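Local atomic coordinates of substrate binding periplasmic protein (Ralstonia solanacearum, PDB entry 3LOP), a protein that probably captures leucine or a related small ligand in the periplasm and may hand it to a membrane transporter. Residues I6-S11 and I47-R52; L31-L36 and V291-L296; N43-R48 and G304-R309; N64-A69 and L95-L100. One frame throughout, in Å; residues are numbered along the deposited sequence.

Contact 1: I6-S11 and I47-R52; sequences ISVIQS and IRLVAR. With EDO (1,2-ethanediol), chain C.
Arg48 takes hold of Ser7 side-on, with NE and NH2 both donating to the one hydroxyl oxygen. NE lies 2.9 Å and NH2 3.0 Å from Ser7 OG, and the oxygen sits close to the guanidinium plane. Both bonds are clearly bent, as expected when two nitrogens share a single acceptor. The arginine chain leaves extended and then bends at chi3 (66°), which turns the guanidinium toward Ser7, and Val50 CG2 of its own strand lies against one face, offset toward the rim. NH2 also has a weak, long ion pair with Asp72.

Strands 6-12 and 47-53 run parallel in register, the two strands of a right-handed beta-alpha-beta unit whose crossover is helix 19-38. Strand 47-53 is the outermost strand on this side of the sheet, and the backbone bonds alternate regularly from Arg48 N to Ile6 O through to Arg52 N to Gln10 O.

On the other face, Ile47 swings CD1 back toward its neighbour (chi2 -58°), to 3.7 Å from Ile6 CB. Leu49 likewise leans inward: its CD1 lies 3.4 Å from Val8 O and 3.8 Å from Gln10 CG, and also touches Val8 CG1. On the outer edge of strand 47-53, Leu49 N donates to O2 of an ethanediol at 2.9 Å, an almost straight bond of 166°.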
# COMPACT_ATOMS: atom_id res chain seq x y z
N ILE A 6 -13.41 3.72 21.65
CA ILE A 6 -13.43 4.43 20.38
C ILE A 6 -13.11 3.35 19.36
O ILE A 6 -12.04 2.74 19.42
CB ILE A 6 -12.35 5.53 20.32
CG1 ILE A 6 -12.64 6.60 21.38
CG2 ILE A 6 -12.31 6.14 18.93
CD1 ILE A 6 -11.58 7.67 21.47
N SER A 7 -14.03 3.10 18.44
CA SER A 7 -13.82 2.05 17.45
C SER A 7 -13.33 2.51 16.09
O SER A 7 -13.66 3.60 15.62
CB SER A 7 -15.11 1.24 17.26
OG SER A 7 -15.42 0.52 18.44
N VAL A 8 -12.52 1.65 15.48
CA VAL A 8 -11.95 1.88 14.16
C VAL A 8 -12.16 0.56 13.41
O VAL A 8 -12.03 -0.51 14.00
CB VAL A 8 -10.44 2.19 14.24
CG1 VAL A 8 -9.85 2.33 12.85
CG2 VAL A 8 -10.22 3.47 15.04
N ILE A 9 -12.49 0.63 12.13
CA ILE A 9 -12.72 -0.59 11.37
C ILE A 9 -11.78 -0.78 10.18
O ILE A 9 -11.17 0.17 9.69
CB ILE A 9 -14.18 -0.68 10.85
CG1 ILE A 9 -14.49 0.50 9.94
CG2 ILE A 9 -15.14 -0.72 12.04
CD1 ILE A 9 -15.83 0.38 9.24
N GLN A 10 -11.68 -2.03 9.73
CA GLN A 10 -10.86 -2.39 8.59
C GLN A 10 -11.55 -3.49 7.80
O GLN A 10 -12.10 -4.42 8.39
CB GLN A 10 -9.50 -2.95 9.02
CG GLN A 10 -8.44 -1.96 9.45
CD GLN A 10 -7.10 -2.64 9.64
OE1 GLN A 10 -7.01 -3.68 10.29
NE2 GLN A 10 -6.05 -2.07 9.06
N SER A 11 -11.53 -3.38 6.48
CA SER A 11 -12.06 -4.42 5.62
C SER A 11 -10.87 -4.69 4.72
O SER A 11 -10.38 -3.79 4.05
CB SER A 11 -13.24 -3.94 4.77
OG SER A 11 -13.71 -5.01 3.95
N ILE A 47 -8.90 2.13 22.46
CA ILE A 47 -9.19 2.07 21.04
C ILE A 47 -9.48 0.62 20.68
O ILE A 47 -8.75 -0.28 21.08
CB ILE A 47 -8.00 2.56 20.19
CG1 ILE A 47 -7.61 3.98 20.59
CG2 ILE A 47 -8.35 2.49 18.70
CD1 ILE A 47 -8.74 4.99 20.45
N ARG A 48 -10.57 0.40 19.96
CA ARG A 48 -10.93 -0.95 19.55
C ARG A 48 -10.90 -1.02 18.03
O ARG A 48 -11.60 -0.26 17.36
CB ARG A 48 -12.34 -1.32 20.03
CG ARG A 48 -12.74 -2.74 19.62
CD ARG A 48 -14.18 -3.08 19.97
NE ARG A 48 -15.14 -2.28 19.23
CZ ARG A 48 -16.40 -2.64 19.00
NH1 ARG A 48 -16.85 -3.80 19.47
NH2 ARG A 48 -17.21 -1.85 18.31
N LEU A 49 -10.08 -1.92 17.50
CA LEU A 49 -9.99 -2.11 16.06
C LEU A 49 -10.77 -3.36 15.69
O LEU A 49 -10.51 -4.44 16.23
CB LEU A 49 -8.53 -2.27 15.63
CG LEU A 49 -8.32 -2.70 14.17
CD1 LEU A 49 -8.87 -1.64 13.22
CD2 LEU A 49 -6.84 -2.92 13.92
N VAL A 50 -11.73 -3.20 14.79
CA VAL A 50 -12.54 -4.32 14.33
C VAL A 50 -12.21 -4.54 12.86
O VAL A 50 -12.27 -3.61 12.05
CB VAL A 50 -14.05 -4.00 14.47
CG1 VAL A 50 -14.88 -5.22 14.09
CG2 VAL A 50 -14.36 -3.58 15.90
N ALA A 51 -11.85 -5.77 12.51
CA ALA A 51 -11.49 -6.08 11.13
C ALA A 51 -12.41 -7.15 10.55
O ALA A 51 -13.02 -7.92 11.29
CB ALA A 51 -10.04 -6.55 11.06
N ARG A 52 -12.52 -7.17 9.23
CA ARG A 52 -13.35 -8.17 8.57
C ARG A 52 -12.75 -8.52 7.22
O ARG A 52 -12.33 -7.65 6.45
CB ARG A 52 -14.79 -7.69 8.39
CG ARG A 52 -15.76 -8.80 7.98
CD ARG A 52 -17.20 -8.40 8.21
NE ARG A 52 -17.45 -8.16 9.63
CZ ARG A 52 -18.54 -7.57 10.11
NH1 ARG A 52 -19.49 -7.16 9.29
NH2 ARG A 52 -18.65 -7.36 11.41
C1 EDO C . -6.70 -2.66 19.39
O1 EDO C . -6.10 -3.52 18.42
C2 EDO C . -7.73 -3.43 20.20
O2 EDO C . -8.84 -3.76 19.36

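Contact 2: L31-L36 and V291-L296; sequences LYFDWL and VAAKVL. With EDO (1,2-ethanediol), chain C.
Helices 19-38 and 284-303 come together with their local axes 9.1 Å apart and inclined at 46°, and the backbones are nearest where Tyr32 faces Ala293, 6.4 Å between CA atoms. The small methyl of Ala293 fits into the fork formed by Tyr32 and Phe33. Its CB touches Tyr32 CB at 3.8 Å and also lies over one face of the Phe33 ring, a CH-pi contact displaced toward the rim, with Phe33 CZ the nearest ring atom at 3.6 Å. Leu296 CD2 comes to the edge of the same ring.

Tyr32 extends toward the second helix with CG anti to its own backbone nitrogen (chi1 -175°), so that one face of its ring is turned to Lys294, whose chain crosses it at a slant. The CB of Lys294 stands over that ring, 3.8 Å from the centroid and 14° off the normal, and CG continues to 3.5 Å from Tyr32 OH.

These helices belong to the lobe built round strands 6-12 and 47-53, in the two-lobed fold of periplasmic binding proteins. Both pack on the same side of the parallel sheet: Phe33 reaches Ile47 and Leu49, while Leu296 reaches Ala76 and Leu78.

The extended lysine chain carries its ammonium past the tyrosine to a salt bridge with Glu267 and a hydrogen bond to Val324 O. Glu267 also accepts from Trp35 NE1, so one carboxylate serves both helices. A water lies 3.0 Å from Tyr32 OH and donates to Lys294 O, joining the phenol to the backbone of the neighbouring helix.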
# COMPACT_ATOMS: atom_id res chain seq x y z
N LEU A 31 -1.15 -3.80 15.94
CA LEU A 31 0.02 -3.62 16.79
C LEU A 31 0.08 -2.20 17.32
O LEU A 31 0.29 -1.98 18.52
CB LEU A 31 1.31 -3.92 16.01
CG LEU A 31 2.61 -3.64 16.78
CD1 LEU A 31 2.69 -4.54 18.01
CD2 LEU A 31 3.80 -3.88 15.87
N TYR A 32 -0.12 -1.22 16.45
CA TYR A 32 -0.06 0.16 16.91
C TYR A 32 -1.13 0.45 17.96
O TYR A 32 -0.84 1.06 18.99
CB TYR A 32 -0.21 1.16 15.77
CG TYR A 32 -0.03 2.56 16.29
CD1 TYR A 32 1.24 3.03 16.65
CD2 TYR A 32 -1.13 3.37 16.58
CE1 TYR A 32 1.41 4.24 17.30
CE2 TYR A 32 -0.98 4.59 17.23
CZ TYR A 32 0.29 5.01 17.59
OH TYR A 32 0.45 6.20 18.28
N PHE A 33 -2.36 0.02 17.71
CA PHE A 33 -3.41 0.29 18.68
C PHE A 33 -3.21 -0.45 19.99
O PHE A 33 -3.51 0.09 21.05
CB PHE A 33 -4.79 -0.01 18.06
CG PHE A 33 -5.19 0.98 17.00
CD1 PHE A 33 -5.05 2.35 17.21
CD2 PHE A 33 -5.72 0.54 15.79
CE1 PHE A 33 -5.42 3.27 16.23
CE2 PHE A 33 -6.10 1.46 14.80
CZ PHE A 33 -5.94 2.82 15.03
N ASP A 34 -2.71 -1.68 19.94
CA ASP A 34 -2.46 -2.42 21.18
C ASP A 34 -1.38 -1.68 21.97
O ASP A 34 -1.45 -1.56 23.19
CB ASP A 34 -1.98 -3.85 20.90
CG ASP A 34 -3.09 -4.77 20.45
OD1 ASP A 34 -4.27 -4.46 20.72
OD2 ASP A 34 -2.79 -5.82 19.84
N TRP A 35 -0.37 -1.18 21.25
CA TRP A 35 0.74 -0.43 21.83
C TRP A 35 0.21 0.87 22.46
O TRP A 35 0.55 1.21 23.59
CB TRP A 35 1.75 -0.15 20.71
CG TRP A 35 2.81 0.89 20.93
CD1 TRP A 35 3.04 1.99 20.15
CD2 TRP A 35 3.89 0.86 21.88
NE1 TRP A 35 4.19 2.63 20.53
CE2 TRP A 35 4.74 1.96 21.60
CE3 TRP A 35 4.24 0.01 22.95
CZ2 TRP A 35 5.90 2.23 22.33
CZ3 TRP A 35 5.40 0.28 23.67
CH2 TRP A 35 6.21 1.38 23.36
N LEU A 36 -0.65 1.56 21.72
CA LEU A 36 -1.25 2.80 22.20
C LEU A 36 -2.05 2.52 23.47
O LEU A 36 -1.98 3.27 24.45
CB LEU A 36 -2.16 3.39 21.13
CG LEU A 36 -2.88 4.70 21.45
CD1 LEU A 36 -1.86 5.80 21.68
CD2 LEU A 36 -3.82 5.06 20.31
N VAL A 291 1.72 2.93 10.47
CA VAL A 291 1.72 4.36 10.16
C VAL A 291 0.31 4.92 9.99
O VAL A 291 -0.01 5.99 10.51
CB VAL A 291 2.56 4.65 8.89
CG1 VAL A 291 2.33 6.07 8.40
CG2 VAL A 291 4.04 4.45 9.20
N ALA A 292 -0.53 4.21 9.26
CA ALA A 292 -1.90 4.67 9.04
C ALA A 292 -2.62 4.77 10.38
O ALA A 292 -3.32 5.76 10.65
CB ALA A 292 -2.64 3.72 8.12
N ALA A 293 -2.45 3.76 11.22
CA ALA A 293 -3.09 3.74 12.53
C ALA A 293 -2.61 4.91 13.39
O ALA A 293 -3.41 5.53 14.09
CB ALA A 293 -2.81 2.42 13.24
N LYS A 294 -1.32 5.21 13.34
CA LYS A 294 -0.77 6.31 14.14
C LYS A 294 -1.31 7.66 13.66
O LYS A 294 -1.61 8.53 14.47
CB LYS A 294 0.76 6.30 14.09
CG LYS A 294 1.38 7.29 15.07
CD LYS A 294 2.87 7.08 15.22
CE LYS A 294 3.44 8.02 16.28
NZ LYS A 294 4.90 7.82 16.46
N VAL A 295 -1.43 7.83 12.35
CA VAL A 295 -1.95 9.07 11.79
C VAL A 295 -3.40 9.25 12.26
O VAL A 295 -3.80 10.34 12.67
CB VAL A 295 -1.90 9.06 10.25
CG1 VAL A 295 -2.73 10.21 9.69
CG2 VAL A 295 -0.46 9.19 9.78
N LEU A 296 -4.18 8.18 12.18
CA LEU A 296 -5.57 8.23 12.61
C LEU A 296 -5.65 8.52 14.11
O LEU A 296 -6.48 9.30 14.56
CB LEU A 296 -6.28 6.91 12.29
CG LEU A 296 -7.72 6.76 12.80
CD1 LEU A 296 -8.60 7.90 12.28
CD2 LEU A 296 -8.26 5.41 12.34
C1 EDO C . -6.70 -2.66 19.39
O1 EDO C . -6.10 -3.52 18.42
C2 EDO C . -7.73 -3.43 20.20
O2 EDO C . -8.84 -3.76 19.36
O HOH W 1 -0.68 8.79 17.35

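Contact 3: N43-R48 and G304-R309; sequences NGETIR and GPKPTR
The turn leading into edge strand 47-53 meets the loop between helices 284-303 and 309-317, and Glu45 makes the direct polar link between them. Its OE2 accepts from Lys306 N at 2.9 Å with an N-H...O angle of 157°. The amide approaches on the syn side of the carboxylate, 21° out of its plane. Glu45 reaches across because CG turns beside its backbone nitrogen (chi1 -58°) and the chain then extends. The same OE2 rests against Pro305 CA at 3.6 Å and Pro307 CD at 3.8 Å, so a proline stands before and after the amide it holds.

Gly304 is where the chain leaves helix 284-303, with positive phi. Four residues later Thr308 is the N-cap of helix 309-317, which makes 304-309 a short, proline-rich link between two helices.

Asn43 spans the remaining gap through a water. Asn43 ND2 donates to it at 2.8 Å, and the water in turn donates to Gly304 O at 2.7 Å; ND2 also makes a weak hydrogen bond to Arg301 O. Pro307 turns inward and packs on Ile6 of strand 6-12.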
# COMPACT_ATOMS: atom_id res chain seq x y z
N ASN A 43 -6.56 9.96 25.43
CA ASN A 43 -7.30 10.76 26.40
C ASN A 43 -8.02 9.84 27.38
O ASN A 43 -9.17 10.07 27.75
CB ASN A 43 -8.31 11.67 25.68
CG ASN A 43 -7.64 12.65 24.73
OD1 ASN A 43 -6.71 13.37 25.10
ND2 ASN A 43 -8.12 12.69 23.49
N GLY A 44 -7.33 8.77 27.78
CA GLY A 44 -7.89 7.82 28.72
C GLY A 44 -8.91 6.86 28.13
O GLY A 44 -9.55 6.10 28.86
N GLU A 45 -9.06 6.87 26.81
CA GLU A 45 -10.01 5.98 26.17
C GLU A 45 -9.33 4.84 25.41
O GLU A 45 -8.27 5.03 24.81
CB GLU A 45 -10.91 6.78 25.21
CG GLU A 45 -11.68 7.90 25.90
CD GLU A 45 -12.67 8.58 24.97
OE1 GLU A 45 -13.65 7.92 24.56
OE2 GLU A 45 -12.46 9.77 24.65
N THR A 46 -9.95 3.67 25.47
CA THR A 46 -9.44 2.47 24.80
C THR A 46 -9.84 2.48 23.33
O THR A 46 -10.98 2.78 23.00
CB THR A 46 -10.04 1.17 25.39
OG1 THR A 46 -9.80 1.10 26.79
CG2 THR A 46 -9.40 -0.05 24.76
N ILE A 47 -8.90 2.13 22.46
CA ILE A 47 -9.19 2.07 21.04
C ILE A 47 -9.48 0.62 20.68
O ILE A 47 -8.75 -0.28 21.08
CB ILE A 47 -8.00 2.56 20.19
CG1 ILE A 47 -7.61 3.98 20.59
CG2 ILE A 47 -8.35 2.49 18.70
CD1 ILE A 47 -8.74 4.99 20.45
N ARG A 48 -10.57 0.40 19.96
CA ARG A 48 -10.93 -0.95 19.55
C ARG A 48 -10.90 -1.02 18.03
O ARG A 48 -11.60 -0.26 17.36
CB ARG A 48 -12.34 -1.32 20.03
CG ARG A 48 -12.74 -2.74 19.62
CD ARG A 48 -14.18 -3.08 19.97
NE ARG A 48 -15.14 -2.28 19.23
CZ ARG A 48 -16.40 -2.64 19.00
NH1 ARG A 48 -16.85 -3.80 19.47
NH2 ARG A 48 -17.21 -1.85 18.31
N GLY A 304 -10.65 15.36 20.59
CA GLY A 304 -11.15 15.53 21.94
C GLY A 304 -11.87 14.33 22.52
O GLY A 304 -12.05 13.33 21.83
N PRO A 305 -12.30 14.41 23.79
CA PRO A 305 -13.01 13.32 24.47
C PRO A 305 -14.27 12.89 23.74
O PRO A 305 -14.95 13.71 23.13
CB PRO A 305 -13.31 13.92 25.84
CG PRO A 305 -12.15 14.83 26.06
CD PRO A 305 -12.03 15.52 24.72
N LYS A 306 -14.58 11.59 23.83
CA LYS A 306 -15.76 11.02 23.19
C LYS A 306 -15.95 11.63 21.80
O LYS A 306 -17.02 12.16 21.49
CB LYS A 306 -17.00 11.29 24.05
CG LYS A 306 -16.87 10.78 25.48
CD LYS A 306 -18.12 11.08 26.28
CE LYS A 306 -18.00 10.56 27.71
NZ LYS A 306 -19.24 10.80 28.50
N PRO A 307 -14.92 11.54 20.95
CA PRO A 307 -14.96 12.09 19.59
C PRO A 307 -15.98 11.44 18.66
O PRO A 307 -16.18 10.22 18.70
CB PRO A 307 -13.53 11.88 19.11
CG PRO A 307 -13.18 10.57 19.74
CD PRO A 307 -13.69 10.76 21.16
N THR A 308 -16.61 12.26 17.84
CA THR A 308 -17.59 11.78 16.88
C THR A 308 -16.91 11.58 15.54
O THR A 308 -15.78 12.03 15.33
CB THR A 308 -18.74 12.78 16.68
OG1 THR A 308 -18.22 13.97 16.08
CG2 THR A 308 -19.39 13.12 18.00
N ARG A 309 -17.62 10.94 14.62
CA ARG A 309 -17.12 10.68 13.28
C ARG A 309 -16.80 12.02 12.61
O ARG A 309 -15.80 12.15 11.91
CB ARG A 309 -18.18 9.92 12.50
CG ARG A 309 -17.65 9.05 11.38
CD ARG A 309 -18.74 8.11 10.88
NE ARG A 309 -19.23 7.23 11.94
CZ ARG A 309 -20.12 6.26 11.76
NH1 ARG A 309 -20.64 6.05 10.56
NH2 ARG A 309 -20.49 5.51 12.79
O HOH W 2 -9.99 11.65 21.68

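Contact 4: N64-A69 and L95-L100; sequences NVRDMA and LAEARL
Glu97 OE2 is gripped by two arginines: Arg66, across this contact, and Arg70, one turn further along helix 58-71, which forms a second salt bridge to the same oxygen. Arg66 uses NE, 3.0 Å from Glu97 OE2 in a nearly straight bond of 171°. The oxygen lies in the guanidinium plane and is met on its syn side, somewhat out of the carboxylate plane. The two flat groups are therefore not coplanar; their planes stand 44° apart, and Arg66 NH2 stays 3.6 Å from Glu97 OE1. A bend at chi3 (-76°) brings the end of Arg66 round to the carboxylate, while Glu97 reaches out along an extended chain. Two positive neighbours would probably keep Glu97 ionised.

Helix 94-98 ends in a Schellman motif, with Arg99 at C-prime in positive phi. Leu100 N returns to Leu95 O at 3.1 Å, accompanied by a weak bond from Arg99 N to Ala96 O, and this turn directs Leu100 back toward helix 58-71.

Inward from the salt bridge the contact becomes apolar. Ala69 and Ala98 meet methyl to methyl, CB to CB 3.7 Å, where the backbones come nearest. Val65 CG1 touches Leu95 CD2 and Leu100 CD2, each at 4.4 Å. Beneath them lies the parallel sheet: Val65, Leu95 and Leu100 all rest on Leu77 of strand 74-78, and Leu100 also reaches Ile9.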
# COMPACT_ATOMS: atom_id res chain seq x y z
N ASN A 64 -19.01 -5.21 3.78
CA ASN A 64 -18.30 -5.16 5.06
C ASN A 64 -18.30 -3.76 5.66
O ASN A 64 -18.66 -3.58 6.83
CB ASN A 64 -16.85 -5.60 4.89
CG ASN A 64 -16.69 -7.11 4.82
OD1 ASN A 64 -17.67 -7.85 4.89
ND2 ASN A 64 -15.46 -7.55 4.67
N VAL A 65 -17.90 -2.77 4.87
CA VAL A 65 -17.85 -1.41 5.38
C VAL A 65 -19.21 -0.88 5.80
O VAL A 65 -19.35 -0.29 6.87
CB VAL A 65 -17.20 -0.46 4.35
CG1 VAL A 65 -17.24 0.98 4.87
CG2 VAL A 65 -15.76 -0.88 4.11
N ARG A 66 -20.23 -1.11 4.98
CA ARG A 66 -21.57 -0.65 5.32
C ARG A 66 -22.04 -1.31 6.62
O ARG A 66 -22.55 -0.64 7.52
CB ARG A 66 -22.56 -0.95 4.19
CG ARG A 66 -24.00 -0.59 4.54
CD ARG A 66 -24.90 -0.63 3.32
NE ARG A 66 -24.71 0.54 2.46
CZ ARG A 66 -24.34 0.48 1.19
NH1 ARG A 66 -24.12 -0.69 0.61
NH2 ARG A 66 -24.20 1.60 0.49
N ASP A 67 -21.88 -2.63 6.71
CA ASP A 67 -22.28 -3.36 7.91
C ASP A 67 -21.54 -2.88 9.15
O ASP A 67 -22.16 -2.60 10.18
CB ASP A 67 -22.04 -4.87 7.74
CG ASP A 67 -22.94 -5.51 6.71
OD1 ASP A 67 -24.05 -5.00 6.47
OD2 ASP A 67 -22.53 -6.54 6.13
N MSE A 68 -20.22 -2.80 9.08
CA MSE A 68 -19.43 -2.37 10.23
C MSE A 68 -19.69 -0.91 10.62
O MSE A 68 -19.66 -0.56 11.81
CB MSE A 68 -17.92 -2.61 9.98
CG MSE A 68 -17.41 -3.98 10.52
SE MSE A 68 -15.53 -4.36 10.28
CE MSE A 68 -15.70 -4.17 8.52
N ALA A 69 -19.97 -0.05 9.64
CA ALA A 69 -20.23 1.35 9.94
C ALA A 69 -21.50 1.53 10.76
O ALA A 69 -21.64 2.49 11.50
CB ALA A 69 -20.34 2.15 8.64
N LEU A 95 -18.95 5.38 1.81
CA LEU A 95 -18.31 6.27 2.76
C LEU A 95 -19.16 7.51 3.01
O LEU A 95 -19.29 7.96 4.15
CB LEU A 95 -16.92 6.69 2.26
CG LEU A 95 -15.93 5.57 1.98
CD1 LEU A 95 -14.64 6.17 1.44
CD2 LEU A 95 -15.66 4.78 3.25
N ALA A 96 -19.76 8.04 1.95
CA ALA A 96 -20.60 9.23 2.07
C ALA A 96 -21.81 8.95 2.95
O ALA A 96 -22.21 9.79 3.76
CB ALA A 96 -21.07 9.68 0.69
N GLU A 97 -22.39 7.77 2.79
CA GLU A 97 -23.56 7.38 3.56
C GLU A 97 -23.26 7.28 5.05
O GLU A 97 -24.07 7.67 5.89
CB GLU A 97 -24.07 6.04 3.03
CG GLU A 97 -25.23 5.44 3.80
CD GLU A 97 -25.67 4.14 3.18
OE1 GLU A 97 -26.24 4.17 2.07
OE2 GLU A 97 -25.42 3.08 3.79
N ALA A 98 -22.07 6.76 5.37
CA ALA A 98 -21.67 6.60 6.76
C ALA A 98 -20.89 7.81 7.28
O ALA A 98 -20.61 7.88 8.48
CB ALA A 98 -20.82 5.34 6.90
N ARG A 99 -20.55 8.74 6.40
CA ARG A 99 -19.76 9.91 6.78
C ARG A 99 -18.50 9.39 7.46
O ARG A 99 -18.02 9.96 8.43
CB ARG A 99 -20.53 10.83 7.72
CG ARG A 99 -21.66 11.58 7.03
CD ARG A 99 -22.38 12.54 7.98
NE ARG A 99 -23.06 11.83 9.06
CZ ARG A 99 -22.62 11.76 10.31
NH1 ARG A 99 -21.49 12.37 10.66
NH2 ARG A 99 -23.30 11.07 11.22
N LEU A 100 -17.98 8.29 6.93
CA LEU A 100 -16.81 7.63 7.50
C LEU A 100 -15.53 7.90 6.73
O LEU A 100 -15.40 7.52 5.57
CB LEU A 100 -17.07 6.12 7.54
CG LEU A 100 -16.07 5.28 8.33
CD1 LEU A 100 -16.20 5.59 9.81
CD2 LEU A 100 -16.34 3.80 8.08

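Contact 1 joins two strands of the sheet that contacts 2 and 4 cover. Contact 2 lies on one face, with Val8 CG1 3.5 Å from Leu296 CD2 and Ile47 CG2 3.6 Å from Phe33 CD1; contact 4 covers the opposite face, where selenomethionine Met68 packs on Ile9 and its CE lies 3.6 Å from Gln10 O. Contacts 2 and 4 do not touch: their centres are about 21 Å apart and their nearest atoms about 8 Å. Contact 3 shares Ile47 and Arg48 with contact 1 through the turn that leads into strand 47-53, and its Arg309 NH1 reaches Ala98 O of contact 4 at 2.8 Å. The bound leucine is about 12 Å from the Gln10 side chain and 14 Å from that of Val65.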